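Local coordinates for UPF0311 protein CA_C3321 (PDB 3G7G) that is of unknown function but belongs to the UPF0311 (DUF3237) family and folds into a closed antiparallel beta barrel, at residues G69-S74 and G93-P98; Y117-P122 and V140-R145; I17-D22 and V150-Y155; S74-I79 and Y88-G93; K23-G28 and L38-S43. One frame throughout, in Å; residues are numbered along the deposited sequence.

From the N terminus, contact 3 opens first, at I17-D22. It closes only at V150-Y155, so its loop encloses the other four contacts and its pairing joins the first and last strands of the barrel. Contact 5 comes next and closes early, within the hairpin of strands 11-30 and 34-47. Contact 1 follows, tying the ends of strands 71-81 and 86-96. Contact 4 nests inside it, continues the same hairpin and shares S74 and G93 with it. Contact 2 opens after contact 1 has closed and pairs strands 117-126 and 139-144. The loops nest or follow in series; none cross.

Contact 1: G69-S74 and G93-P98; sequences GKCELS and GIRTVP
C71 pairs with R95 in the hairpin of strands 71-81 and 86-96, part of the closed antiparallel barrel. C71 N and R95 O, and R95 N and C71 O, are each 2.9 Å apart in two hydrogen bonds. L73 and G93 form the next hydrogen-bonded pair, with L73 N to G93 O at 2.8 Å and nearly straight (178°). The R95 side chain rises on the face that also carries C71 and L73. Its CB lies 3.9 Å from L73 CD1 and is also near C71 CB. CG stands anti to the backbone N (chi1 173°), and the chain then bends at chi3 (71°). This turns the guanidinium back over the neighbouring strand. CZ and NH1 approach L73 CD2, which sits over one face of the flat group. The NH1 to L73 CD2 distance is 4.0 Å. NH2 comes obliquely to C71 SG at 3.8 Å. F118 adds a cation-pi contact to the same group. On the other face, K70 and T96 run alongside each other, and K70 CG meets T96 CG2 at 4.0 Å. I94 is there too, and this face packs on N136 of the second subunit. K70 NZ hydrogen-bonds to M135 O of that subunit. Beyond the strand ends, one water accepts from V97 N at 3.0 Å and donates a weak bond to G69 O.

Contact 2: Y117-P122 and V140-R145; sequences YFRTIP and VCCASR
T120 and C141 form an antiparallel hydrogen-bonded pair between two strand segments whose directions differ by 149°, with T120 N to C141 O at 3.0 Å and C141 N to T120 O at 2.8 Å. These are the sixth and seventh strands of the barrel. F118 lays its ring flat against A143: the methyl CB stands over the centre of one face, 3.4 Å from the centroid, in a CH-pi contact. R119 bends at chi2 (-68°), which brings its guanidinium over C142. C142 SG lies above one face of that group, 3.5 Å from R119 NE and offset toward the rim. R119 NH1 reaches back to its neighbour F118 O at 3.0 Å. A143 N meets the same oxygen at 3.2 Å, so two donors grip it from opposite faces of the carbonyl plane. T120 OG1 packs on C141 CB at 3.1 Å and hydrogen-bonds to N91 OD1 on the adjoining strand. On the R119 side, Y117 OH and I121 contact the second subunit. NH1 of R119 is held by a carbonyl, whereas NE is buried against sulfur with no hydrogen-bonding partner in the model. Together these contacts probably fix the guanidinium's rotation.

Contact 3: I17-D22 and V150-Y155; sequences ITITVD and VLLKFY
I19 and L152 cross at a slant and touch through their CD1 methyls, 3.3 Å apart, a squeezed methyl pair. Beside them, I19 CB lies 3.7 Å from V150 CG1, and these two side chains run alongside each other. I17 sends its CD1 obliquely to the F154 ring, 3.8 Å from CE2. With CG anti to the carbonyl carbon (chi1 -53°), L152 directs its CD1 to the I19 methyl. On the opposite face of the sheet, T18 OG1 touches L151 CD1 at 3.5 Å. The backbone sets this register. I17 and L152 exchange two hydrogen bonds, with I17 N to L152 O at 2.9 Å, and I19 and V150 exchange two more, with I19 N to V150 O at 3.0 Å. This pairing of the first and last strands closes the eight-stranded antiparallel barrel. The next shell is on the inner face. Y77, across the barrel on strand 71-81, packs on L152 and F154, and I79 of the same strand packs on I17. F15 stacks on F154. C141 and A143 of strand 139-144 pack on L152, while I41 touches I19 from strand 34-47.

Contact 4: S74-I79 and Y88-G93; sequences SARYAI and YIENNG
R76 with E90 and Y77 with I89 belong to a buried antiparallel strand pairing in the middle of the hairpin 71-81/86-96. R76 NE donates to E90 OE2 at 3.0 Å in a straight salt bridge (171°). The oxygen lies in the guanidinium plane but is met from above the carboxylate plane, and the two planes stand nearly perpendicular (84°). R76 also packs on R76 of the third subunit, and Y88 OH bonds to S62 OG of that subunit, so this face joins two chains. A bond from R76 NH2 to S74 OG of the same subunit is less certain. On the inner face, Y77 holds its CG between N and the carbonyl carbon (chi1 59°), which lays the ring against I89. There CE1 lies 3.8 Å from I89 CD1. One water hydrogen-bonds to Y77 OH at 3.3 Å and accepts a weak bond from N91 ND2. Hydrogen bonds such as A75 N to N91 O at 2.9 Å complete a regular antiparallel hairpin within a closed beta barrel.

Contact 5: K23-G28 and L38-S43; sequences KPILIG and LIPIIS
The hairpin of strands 11-30 and 34-47, the first two strands of the barrel, brings I25 and L38 together as a single antiparallel hydrogen-bonded pair. I25 N donates to L38 O at 2.7 Å, and L38 N returns a bond to I25 O at 2.9 Å. Classic beta bulges lie toward the ends of the two segments. One sets I27 and G28 against R36, the other I42 and S43 against T20. P40, which has no N-H to offer, puts its ring CD against K23 O at 3.6 Å. I25 holds CG1 anti to its carbonyl carbon (chi1 -59°), and its CD1 then reaches P40 CG at 3.9 Å, coming across the ring at a slant. On the face shared by I25 and L38, I27 adds its own CD1, 4.0 Å from L38 CD1. This apolar patch is extended by the third subunit: its G58 packs on I25, its A78 on I27 and its P57 on L38. The other face of the strand pair carries I39, which also touches V21 and Q63. I39 runs alongside P24. Its CD1 methyl rests on the proline, 3.6 Å from P24 CB and equally far from P24 CA.

Contact 1: G69-S74 and G93-P98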
# COMPACT_ATOMS: atom_id res chain seq x y z
N GLY A 69 3.92 -20.72 -7.86
CA GLY A 69 4.90 -20.37 -8.87
C GLY A 69 4.93 -18.90 -9.26
O GLY A 69 5.88 -18.49 -9.88
N LYS A 70 3.92 -18.12 -8.91
CA LYS A 70 3.89 -16.69 -9.28
C LYS A 70 4.85 -15.89 -8.43
O LYS A 70 4.85 -16.02 -7.21
CB LYS A 70 2.49 -16.12 -9.12
CG LYS A 70 2.43 -14.65 -9.42
CD LYS A 70 1.04 -14.13 -9.53
CE LYS A 70 0.41 -13.88 -8.15
NZ LYS A 70 -0.47 -12.68 -8.22
N CYS A 71 5.67 -15.07 -9.08
CA CYS A 71 6.57 -14.16 -8.39
C CYS A 71 5.95 -12.75 -8.30
O CYS A 71 5.55 -12.17 -9.32
CB CYS A 71 7.90 -14.13 -9.12
SG CYS A 71 9.14 -13.07 -8.40
N GLU A 72 5.81 -12.25 -7.08
CA GLU A 72 5.38 -10.86 -6.79
C GLU A 72 6.61 -10.03 -6.51
O GLU A 72 7.39 -10.36 -5.62
CB GLU A 72 4.42 -10.85 -5.59
CG GLU A 72 3.15 -11.70 -5.81
CD GLU A 72 2.30 -11.80 -4.55
OE1 GLU A 72 2.54 -11.04 -3.59
OE2 GLU A 72 1.40 -12.65 -4.51
N LEU A 73 6.81 -8.97 -7.30
CA LEU A 73 7.99 -8.12 -7.25
C LEU A 73 7.65 -6.71 -6.77
O LEU A 73 6.66 -6.13 -7.20
CB LEU A 73 8.57 -7.99 -8.67
CG LEU A 73 8.92 -9.34 -9.29
CD1 LEU A 73 8.18 -9.53 -10.56
CD2 LEU A 73 10.43 -9.51 -9.52
N SER A 74 8.50 -6.17 -5.89
CA SER A 74 8.41 -4.78 -5.45
C SER A 74 9.80 -4.19 -5.31
O SER A 74 10.53 -4.47 -4.34
CB SER A 74 7.63 -4.68 -4.14
OG SER A 74 7.40 -3.30 -3.77
N GLY A 93 5.11 -5.54 -9.49
CA GLY A 93 4.61 -6.35 -10.56
C GLY A 93 4.63 -7.83 -10.34
O GLY A 93 4.81 -8.33 -9.22
N ILE A 94 4.42 -8.55 -11.44
CA ILE A 94 4.37 -10.01 -11.39
C ILE A 94 5.18 -10.65 -12.48
O ILE A 94 5.46 -10.03 -13.53
CB ILE A 94 2.94 -10.56 -11.38
CG1 ILE A 94 2.20 -10.10 -12.61
CG2 ILE A 94 2.20 -10.10 -10.07
CD1 ILE A 94 0.80 -10.75 -12.73
N ARG A 95 5.61 -11.88 -12.19
CA ARG A 95 6.35 -12.68 -13.17
C ARG A 95 5.89 -14.11 -13.02
O ARG A 95 6.02 -14.71 -11.95
CB ARG A 95 7.86 -12.55 -12.95
CG ARG A 95 8.67 -13.49 -13.83
CD ARG A 95 10.09 -13.11 -13.85
NE ARG A 95 10.70 -13.41 -12.56
CZ ARG A 95 11.64 -12.70 -11.95
NH1 ARG A 95 12.10 -11.58 -12.49
NH2 ARG A 95 12.12 -13.11 -10.79
N THR A 96 5.31 -14.64 -14.09
CA THR A 96 4.77 -15.98 -14.11
C THR A 96 5.42 -16.72 -15.28
O THR A 96 5.98 -16.10 -16.18
CB THR A 96 3.24 -15.99 -14.33
OG1 THR A 96 2.96 -15.48 -15.63
CG2 THR A 96 2.52 -15.16 -13.34
N VAL A 97 5.32 -18.04 -15.23
CA VAL A 97 5.71 -18.95 -16.32
C VAL A 97 4.61 -19.99 -16.52
O VAL A 97 3.85 -20.24 -15.60
CB VAL A 97 7.04 -19.73 -16.04
CG1 VAL A 97 8.23 -18.79 -16.07
CG2 VAL A 97 6.99 -20.54 -14.72
N PRO A 98 4.53 -20.61 -17.71
CA PRO A 98 3.62 -21.76 -17.87
C PRO A 98 3.91 -22.93 -16.93
O PRO A 98 5.02 -23.04 -16.38
CB PRO A 98 3.82 -22.19 -19.32
CG PRO A 98 4.35 -20.99 -20.00
CD PRO A 98 5.20 -20.27 -18.98
O HOH W 1 4.43 -18.74 -12.49

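Contact 2: Y117-P122 and V140-R145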
# COMPACT_ATOMS: atom_id res chain seq x y z
N TYR A 117 5.81 -14.31 -18.48
CA TYR A 117 5.00 -13.11 -18.40
C TYR A 117 5.61 -12.25 -17.29
O TYR A 117 5.63 -12.67 -16.15
CB TYR A 117 3.57 -13.46 -18.03
CG TYR A 117 2.66 -12.27 -17.90
CD1 TYR A 117 2.03 -11.76 -19.02
CD2 TYR A 117 2.42 -11.65 -16.66
CE1 TYR A 117 1.21 -10.66 -18.92
CE2 TYR A 117 1.62 -10.55 -16.56
CZ TYR A 117 0.99 -10.08 -17.70
OH TYR A 117 0.15 -8.98 -17.66
N PHE A 118 6.08 -11.06 -17.62
CA PHE A 118 6.82 -10.24 -16.67
C PHE A 118 6.39 -8.77 -16.88
O PHE A 118 6.85 -8.10 -17.78
CB PHE A 118 8.32 -10.51 -16.91
CG PHE A 118 9.24 -9.91 -15.90
CD1 PHE A 118 10.62 -9.96 -16.13
CD2 PHE A 118 8.77 -9.30 -14.73
CE1 PHE A 118 11.51 -9.40 -15.21
CE2 PHE A 118 9.66 -8.72 -13.84
CZ PHE A 118 11.04 -8.78 -14.08
N ARG A 119 5.43 -8.32 -16.06
CA ARG A 119 4.83 -7.00 -16.20
C ARG A 119 4.68 -6.35 -14.85
O ARG A 119 4.41 -7.03 -13.86
CB ARG A 119 3.44 -7.12 -16.83
CG ARG A 119 3.44 -7.80 -18.20
CD ARG A 119 4.11 -6.93 -19.16
NE ARG A 119 3.97 -7.35 -20.54
CZ ARG A 119 4.91 -7.95 -21.24
NH1 ARG A 119 6.08 -8.25 -20.68
NH2 ARG A 119 4.69 -8.26 -22.50
N THR A 120 4.83 -5.03 -14.83
CA THR A 120 4.82 -4.25 -13.60
C THR A 120 4.19 -2.85 -13.82
O THR A 120 4.04 -2.37 -14.95
CB THR A 120 6.26 -4.08 -12.98
OG1 THR A 120 6.95 -3.01 -13.63
CG2 THR A 120 7.08 -5.31 -13.13
N ILE A 121 3.82 -2.24 -12.70
CA ILE A 121 3.30 -0.90 -12.64
C ILE A 121 4.29 -0.04 -11.79
O ILE A 121 4.39 -0.21 -10.58
CB ILE A 121 1.92 -0.82 -12.01
CG1 ILE A 121 0.91 -1.79 -12.64
CG2 ILE A 121 1.40 0.62 -12.08
CD1 ILE A 121 0.60 -1.59 -14.06
N PRO A 122 5.02 0.88 -12.44
CA PRO A 122 5.83 1.86 -11.73
C PRO A 122 5.06 3.12 -11.26
O PRO A 122 4.16 3.62 -11.98
CB PRO A 122 6.89 2.22 -12.74
CG PRO A 122 6.12 2.13 -14.07
CD PRO A 122 5.10 1.05 -13.90
N VAL A 140 2.97 1.53 -17.43
CA VAL A 140 3.14 0.10 -17.43
C VAL A 140 4.58 -0.18 -17.84
O VAL A 140 5.12 0.50 -18.73
CB VAL A 140 2.21 -0.59 -18.45
CG1 VAL A 140 2.57 -2.04 -18.56
CG2 VAL A 140 0.76 -0.45 -18.06
N CYS A 141 5.16 -1.17 -17.20
CA CYS A 141 6.52 -1.60 -17.50
C CYS A 141 6.56 -3.06 -18.00
O CYS A 141 5.98 -3.96 -17.39
CB CYS A 141 7.35 -1.39 -16.24
SG CYS A 141 9.02 -1.97 -16.25
N CYS A 142 7.18 -3.28 -19.15
CA CYS A 142 7.42 -4.61 -19.71
C CYS A 142 8.86 -4.98 -19.47
O CYS A 142 9.75 -4.26 -19.88
CB CYS A 142 7.15 -4.62 -21.22
SG CYS A 142 5.41 -4.34 -21.60
N ALA A 143 9.08 -6.11 -18.80
CA ALA A 143 10.42 -6.49 -18.39
C ALA A 143 10.75 -7.85 -18.98
O ALA A 143 9.85 -8.60 -19.36
CB ALA A 143 10.53 -6.52 -16.89
N SER A 144 12.05 -8.12 -19.07
CA SER A 144 12.58 -9.47 -19.40
C SER A 144 13.92 -9.75 -18.76
O SER A 144 14.54 -8.86 -18.18
CB SER A 144 12.72 -9.62 -20.92
OG SER A 144 13.12 -8.40 -21.52
N ARG A 145 14.36 -11.00 -18.87
CA ARG A 145 15.80 -11.35 -18.67
C ARG A 145 16.55 -11.65 -19.98
O ARG A 145 17.75 -11.36 -20.10
CB ARG A 145 15.94 -12.53 -17.71
CG ARG A 145 16.03 -12.09 -16.28
CD ARG A 145 14.64 -12.01 -15.68
NE ARG A 145 14.16 -13.33 -15.30
CZ ARG A 145 14.45 -13.93 -14.14
NH1 ARG A 145 13.96 -15.14 -13.87
NH2 ARG A 145 15.23 -13.33 -13.24

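Contact 3: I17-D22 and V150-Y155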
# COMPACT_ATOMS: atom_id res chain seq x y z
N ILE A 17 15.39 0.89 -18.97
CA ILE A 17 16.52 0.75 -18.06
C ILE A 17 17.06 -0.65 -18.23
O ILE A 17 16.30 -1.60 -18.23
CB ILE A 17 16.13 1.00 -16.59
CG1 ILE A 17 15.36 2.31 -16.46
CG2 ILE A 17 17.38 1.06 -15.71
CD1 ILE A 17 14.93 2.66 -15.03
N THR A 18 18.38 -0.78 -18.42
CA THR A 18 19.03 -2.08 -18.33
C THR A 18 19.75 -2.14 -17.00
O THR A 18 20.62 -1.32 -16.73
CB THR A 18 19.99 -2.32 -19.49
OG1 THR A 18 19.27 -2.17 -20.70
CG2 THR A 18 20.57 -3.73 -19.43
N ILE A 19 19.37 -3.10 -16.17
CA ILE A 19 19.84 -3.21 -14.81
C ILE A 19 20.70 -4.46 -14.60
O ILE A 19 20.31 -5.54 -15.01
CB ILE A 19 18.63 -3.33 -13.83
CG1 ILE A 19 17.86 -2.02 -13.76
CG2 ILE A 19 19.10 -3.68 -12.45
CD1 ILE A 19 16.51 -2.14 -13.07
N THR A 20 21.83 -4.29 -13.92
CA THR A 20 22.63 -5.38 -13.43
C THR A 20 22.26 -5.60 -11.97
O THR A 20 22.26 -4.67 -11.17
CB THR A 20 24.14 -5.06 -13.56
OG1 THR A 20 24.46 -4.73 -14.92
CG2 THR A 20 25.02 -6.21 -13.12
N VAL A 21 21.95 -6.83 -11.62
CA VAL A 21 21.62 -7.19 -10.25
C VAL A 21 22.65 -8.15 -9.66
O VAL A 21 23.25 -8.94 -10.38
CB VAL A 21 20.23 -7.84 -10.16
CG1 VAL A 21 19.15 -6.89 -10.63
CG2 VAL A 21 20.19 -9.16 -10.93
N ASP A 22 22.83 -8.07 -8.34
CA ASP A 22 23.65 -9.03 -7.63
C ASP A 22 22.90 -10.36 -7.45
O ASP A 22 21.75 -10.54 -7.91
CB ASP A 22 24.07 -8.44 -6.28
CG ASP A 22 25.48 -8.84 -5.86
OD1 ASP A 22 25.89 -10.00 -6.10
OD2 ASP A 22 26.18 -7.99 -5.27
N VAL A 150 18.26 -7.36 -16.27
CA VAL A 150 16.83 -7.20 -16.55
C VAL A 150 16.65 -5.95 -17.41
O VAL A 150 17.24 -4.92 -17.13
CB VAL A 150 15.94 -7.24 -15.28
CG1 VAL A 150 16.42 -6.30 -14.21
CG2 VAL A 150 14.47 -6.96 -15.63
N LEU A 151 15.90 -6.10 -18.49
CA LEU A 151 15.57 -5.00 -19.40
C LEU A 151 14.17 -4.55 -19.04
O LEU A 151 13.24 -5.35 -19.06
CB LEU A 151 15.60 -5.46 -20.87
CG LEU A 151 15.22 -4.41 -21.93
CD1 LEU A 151 16.15 -3.19 -21.87
CD2 LEU A 151 15.19 -4.99 -23.39
N LEU A 152 14.01 -3.27 -18.70
CA LEU A 152 12.72 -2.69 -18.41
C LEU A 152 12.39 -1.65 -19.44
O LEU A 152 13.20 -0.79 -19.68
CB LEU A 152 12.74 -2.02 -17.04
CG LEU A 152 13.23 -2.88 -15.89
CD1 LEU A 152 13.64 -1.97 -14.73
CD2 LEU A 152 12.13 -3.87 -15.52
N LYS A 153 11.24 -1.77 -20.08
CA LYS A 153 10.73 -0.76 -20.99
C LYS A 153 9.49 -0.11 -20.37
O LYS A 153 8.56 -0.82 -20.00
CB LYS A 153 10.37 -1.37 -22.34
CG LYS A 153 11.55 -1.50 -23.26
CD LYS A 153 11.39 -2.63 -24.32
CE LYS A 153 12.32 -2.36 -25.52
NZ LYS A 153 12.73 -3.58 -26.31
N PHE A 154 9.50 1.21 -20.27
CA PHE A 154 8.49 1.94 -19.52
C PHE A 154 7.54 2.59 -20.51
O PHE A 154 7.97 3.20 -21.49
CB PHE A 154 9.13 2.99 -18.64
CG PHE A 154 9.76 2.45 -17.40
CD1 PHE A 154 9.10 2.51 -16.18
CD2 PHE A 154 11.03 1.90 -17.43
CE1 PHE A 154 9.69 2.00 -15.01
CE2 PHE A 154 11.62 1.41 -16.30
CZ PHE A 154 10.95 1.46 -15.08
N TYR A 155 6.23 2.46 -20.25
CA TYR A 155 5.21 3.00 -21.15
C TYR A 155 4.25 3.91 -20.40
O TYR A 155 3.71 3.56 -19.36
CB TYR A 155 4.42 1.88 -21.79
CG TYR A 155 5.24 1.00 -22.70
CD1 TYR A 155 5.38 1.30 -24.04
CD2 TYR A 155 5.85 -0.13 -22.22
CE1 TYR A 155 6.12 0.48 -24.88
CE2 TYR A 155 6.58 -0.94 -23.03
CZ TYR A 155 6.71 -0.65 -24.36
OH TYR A 155 7.45 -1.49 -25.15

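Contact 4: S74-I79 and Y88-G93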
# COMPACT_ATOMS: atom_id res chain seq x y z
N SER A 74 8.50 -6.17 -5.89
CA SER A 74 8.41 -4.78 -5.45
C SER A 74 9.80 -4.19 -5.31
O SER A 74 10.53 -4.47 -4.34
CB SER A 74 7.63 -4.68 -4.14
OG SER A 74 7.40 -3.30 -3.77
N ALA A 75 10.17 -3.37 -6.28
CA ALA A 75 11.52 -2.73 -6.33
C ALA A 75 11.49 -1.26 -5.93
O ALA A 75 10.56 -0.54 -6.26
CB ALA A 75 12.17 -2.88 -7.76
N ARG A 76 12.46 -0.83 -5.12
CA ARG A 76 12.61 0.56 -4.78
C ARG A 76 14.02 0.95 -5.09
O ARG A 76 14.97 0.42 -4.48
CB ARG A 76 12.39 0.79 -3.30
CG ARG A 76 11.04 0.41 -2.81
CD ARG A 76 11.02 0.53 -1.30
NE ARG A 76 9.66 0.54 -0.81
CZ ARG A 76 9.33 0.59 0.46
NH1 ARG A 76 10.26 0.60 1.37
NH2 ARG A 76 8.05 0.61 0.80
N TYR A 77 14.14 1.91 -6.00
CA TYR A 77 15.41 2.44 -6.44
C TYR A 77 15.20 3.81 -7.09
O TYR A 77 14.07 4.29 -7.17
CB TYR A 77 16.07 1.46 -7.40
CG TYR A 77 15.29 1.13 -8.65
CD1 TYR A 77 15.54 1.78 -9.85
CD2 TYR A 77 14.33 0.14 -8.64
CE1 TYR A 77 14.83 1.45 -10.99
CE2 TYR A 77 13.59 -0.16 -9.77
CZ TYR A 77 13.85 0.48 -10.94
OH TYR A 77 13.12 0.15 -12.08
N ALA A 78 16.28 4.43 -7.57
CA ALA A 78 16.25 5.81 -8.04
C ALA A 78 17.21 5.94 -9.20
O ALA A 78 18.16 5.16 -9.35
CB ALA A 78 16.65 6.77 -6.94
N ILE A 79 16.92 6.91 -10.03
CA ILE A 79 17.77 7.17 -11.17
C ILE A 79 18.13 8.63 -11.11
O ILE A 79 17.42 9.43 -10.50
CB ILE A 79 17.12 6.80 -12.51
CG1 ILE A 79 15.80 7.50 -12.77
CG2 ILE A 79 16.78 5.32 -12.57
CD1 ILE A 79 15.18 7.03 -14.07
N TYR A 88 12.66 8.80 -8.15
CA TYR A 88 12.52 7.69 -7.25
C TYR A 88 11.38 6.80 -7.76
O TYR A 88 10.27 7.27 -8.05
CB TYR A 88 12.22 8.22 -5.86
CG TYR A 88 11.89 7.15 -4.90
CD1 TYR A 88 12.84 6.18 -4.55
CD2 TYR A 88 10.63 7.07 -4.33
CE1 TYR A 88 12.53 5.16 -3.66
CE2 TYR A 88 10.32 6.07 -3.43
CZ TYR A 88 11.27 5.11 -3.11
OH TYR A 88 10.95 4.12 -2.21
N ILE A 89 11.67 5.52 -7.87
CA ILE A 89 10.79 4.56 -8.53
C ILE A 89 10.40 3.48 -7.54
O ILE A 89 11.27 2.94 -6.89
CB ILE A 89 11.52 3.87 -9.70
CG1 ILE A 89 12.10 4.91 -10.63
CG2 ILE A 89 10.58 2.91 -10.49
CD1 ILE A 89 12.57 4.37 -11.91
N GLU A 90 9.09 3.25 -7.40
CA GLU A 90 8.54 2.06 -6.76
C GLU A 90 7.87 1.28 -7.88
O GLU A 90 6.93 1.78 -8.48
CB GLU A 90 7.50 2.48 -5.74
CG GLU A 90 7.87 2.29 -4.32
CD GLU A 90 7.58 0.85 -3.84
OE1 GLU A 90 7.67 -0.09 -4.69
OE2 GLU A 90 7.27 0.66 -2.63
N ASN A 91 8.38 0.08 -8.19
CA ASN A 91 7.92 -0.71 -9.34
C ASN A 91 7.40 -2.04 -8.85
O ASN A 91 8.17 -2.84 -8.31
CB ASN A 91 9.09 -0.92 -10.34
CG ASN A 91 8.62 -1.23 -11.76
OD1 ASN A 91 7.45 -1.21 -12.05
ND2 ASN A 91 9.56 -1.54 -12.64
N ASN A 92 6.08 -2.27 -8.96
CA ASN A 92 5.46 -3.45 -8.36
C ASN A 92 4.82 -4.25 -9.45
O ASN A 92 4.07 -3.72 -10.26
CB ASN A 92 4.39 -3.10 -7.32
CG ASN A 92 4.90 -2.24 -6.21
OD1 ASN A 92 4.46 -1.13 -6.03
ND2 ASN A 92 5.81 -2.76 -5.46
N GLY A 93 5.11 -5.54 -9.49
CA GLY A 93 4.61 -6.35 -10.56
C GLY A 93 4.63 -7.83 -10.34
O GLY A 93 4.81 -8.33 -9.22
O HOH W 2 12.38 -2.89 -11.20

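Contact 5: K23-G28 and L38-S43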
# COMPACT_ATOMS: atom_id res chain seq x y z
N LYS A 23 23.55 -11.32 -6.80
CA LYS A 23 22.91 -12.57 -6.46
C LYS A 23 21.83 -12.32 -5.41
O LYS A 23 21.99 -11.43 -4.58
CB LYS A 23 23.94 -13.58 -5.92
CG LYS A 23 24.48 -13.30 -4.50
CD LYS A 23 25.54 -14.37 -4.02
CE LYS A 23 25.06 -15.82 -4.21
NZ LYS A 23 25.84 -16.84 -3.41
N PRO A 24 20.74 -13.10 -5.44
CA PRO A 24 19.65 -12.96 -4.48
C PRO A 24 20.14 -13.11 -3.06
O PRO A 24 21.05 -13.90 -2.83
CB PRO A 24 18.76 -14.14 -4.79
CG PRO A 24 19.04 -14.46 -6.22
CD PRO A 24 20.47 -14.18 -6.41
N ILE A 25 19.53 -12.37 -2.14
CA ILE A 25 19.69 -12.61 -0.72
C ILE A 25 18.48 -13.40 -0.30
O ILE A 25 17.40 -12.84 -0.10
CB ILE A 25 19.81 -11.32 0.10
CG1 ILE A 25 20.99 -10.50 -0.37
CG2 ILE A 25 19.99 -11.65 1.59
CD1 ILE A 25 20.96 -9.05 0.06
N LEU A 26 18.64 -14.72 -0.23
CA LEU A 26 17.59 -15.60 0.23
C LEU A 26 17.28 -15.39 1.71
O LEU A 26 18.13 -15.58 2.57
CB LEU A 26 17.95 -17.06 -0.06
CG LEU A 26 16.77 -18.06 0.15
CD1 LEU A 26 15.45 -17.59 -0.49
CD2 LEU A 26 17.14 -19.49 -0.36
N ILE A 27 16.05 -14.99 2.00
CA ILE A 27 15.59 -14.82 3.37
C ILE A 27 14.98 -16.12 3.87
O ILE A 27 15.39 -16.68 4.89
CB ILE A 27 14.55 -13.67 3.49
CG1 ILE A 27 15.05 -12.38 2.80
CG2 ILE A 27 14.12 -13.44 4.93
CD1 ILE A 27 16.48 -11.96 3.14
N GLY A 28 13.99 -16.63 3.17
CA GLY A 28 13.32 -17.78 3.69
C GLY A 28 12.31 -18.35 2.75
O GLY A 28 11.89 -17.68 1.83
N LEU A 38 15.74 -10.83 -1.40
CA LEU A 38 16.06 -9.43 -1.72
C LEU A 38 17.15 -9.40 -2.79
O LEU A 38 18.21 -10.01 -2.62
CB LEU A 38 16.55 -8.70 -0.49
CG LEU A 38 15.63 -8.77 0.72
CD1 LEU A 38 16.29 -8.16 1.97
CD2 LEU A 38 14.31 -8.09 0.38
N ILE A 39 16.87 -8.72 -3.90
CA ILE A 39 17.82 -8.62 -5.01
C ILE A 39 18.41 -7.21 -5.06
O ILE A 39 17.71 -6.25 -5.36
CB ILE A 39 17.16 -8.90 -6.37
CG1 ILE A 39 16.32 -10.16 -6.30
CG2 ILE A 39 18.24 -8.97 -7.47
CD1 ILE A 39 17.07 -11.39 -6.45
N PRO A 40 19.72 -7.08 -4.72
CA PRO A 40 20.38 -5.79 -4.87
C PRO A 40 20.53 -5.40 -6.33
O PRO A 40 20.72 -6.27 -7.17
CB PRO A 40 21.74 -6.00 -4.18
CG PRO A 40 21.58 -7.26 -3.35
CD PRO A 40 20.61 -8.10 -4.13
N ILE A 41 20.41 -4.10 -6.61
CA ILE A 41 20.61 -3.57 -7.96
C ILE A 41 22.01 -2.94 -7.98
O ILE A 41 22.26 -1.97 -7.31
CB ILE A 41 19.50 -2.55 -8.35
CG1 ILE A 41 18.12 -3.23 -8.34
CG2 ILE A 41 19.75 -1.98 -9.76
CD1 ILE A 41 16.90 -2.25 -8.13
N ILE A 42 22.95 -3.54 -8.70
CA ILE A 42 24.32 -3.03 -8.69
C ILE A 42 24.38 -1.71 -9.47
O ILE A 42 25.02 -0.76 -9.05
CB ILE A 42 25.34 -4.02 -9.30
CG1 ILE A 42 25.32 -5.37 -8.55
CG2 ILE A 42 26.76 -3.42 -9.27
CD1 ILE A 42 26.03 -6.49 -9.33
N SER A 43 23.72 -1.68 -10.61
CA SER A 43 23.90 -0.56 -11.53
C SER A 43 22.84 -0.66 -12.59
O SER A 43 22.13 -1.65 -12.64
CB SER A 43 25.28 -0.61 -12.17
OG SER A 43 25.39 -1.76 -13.02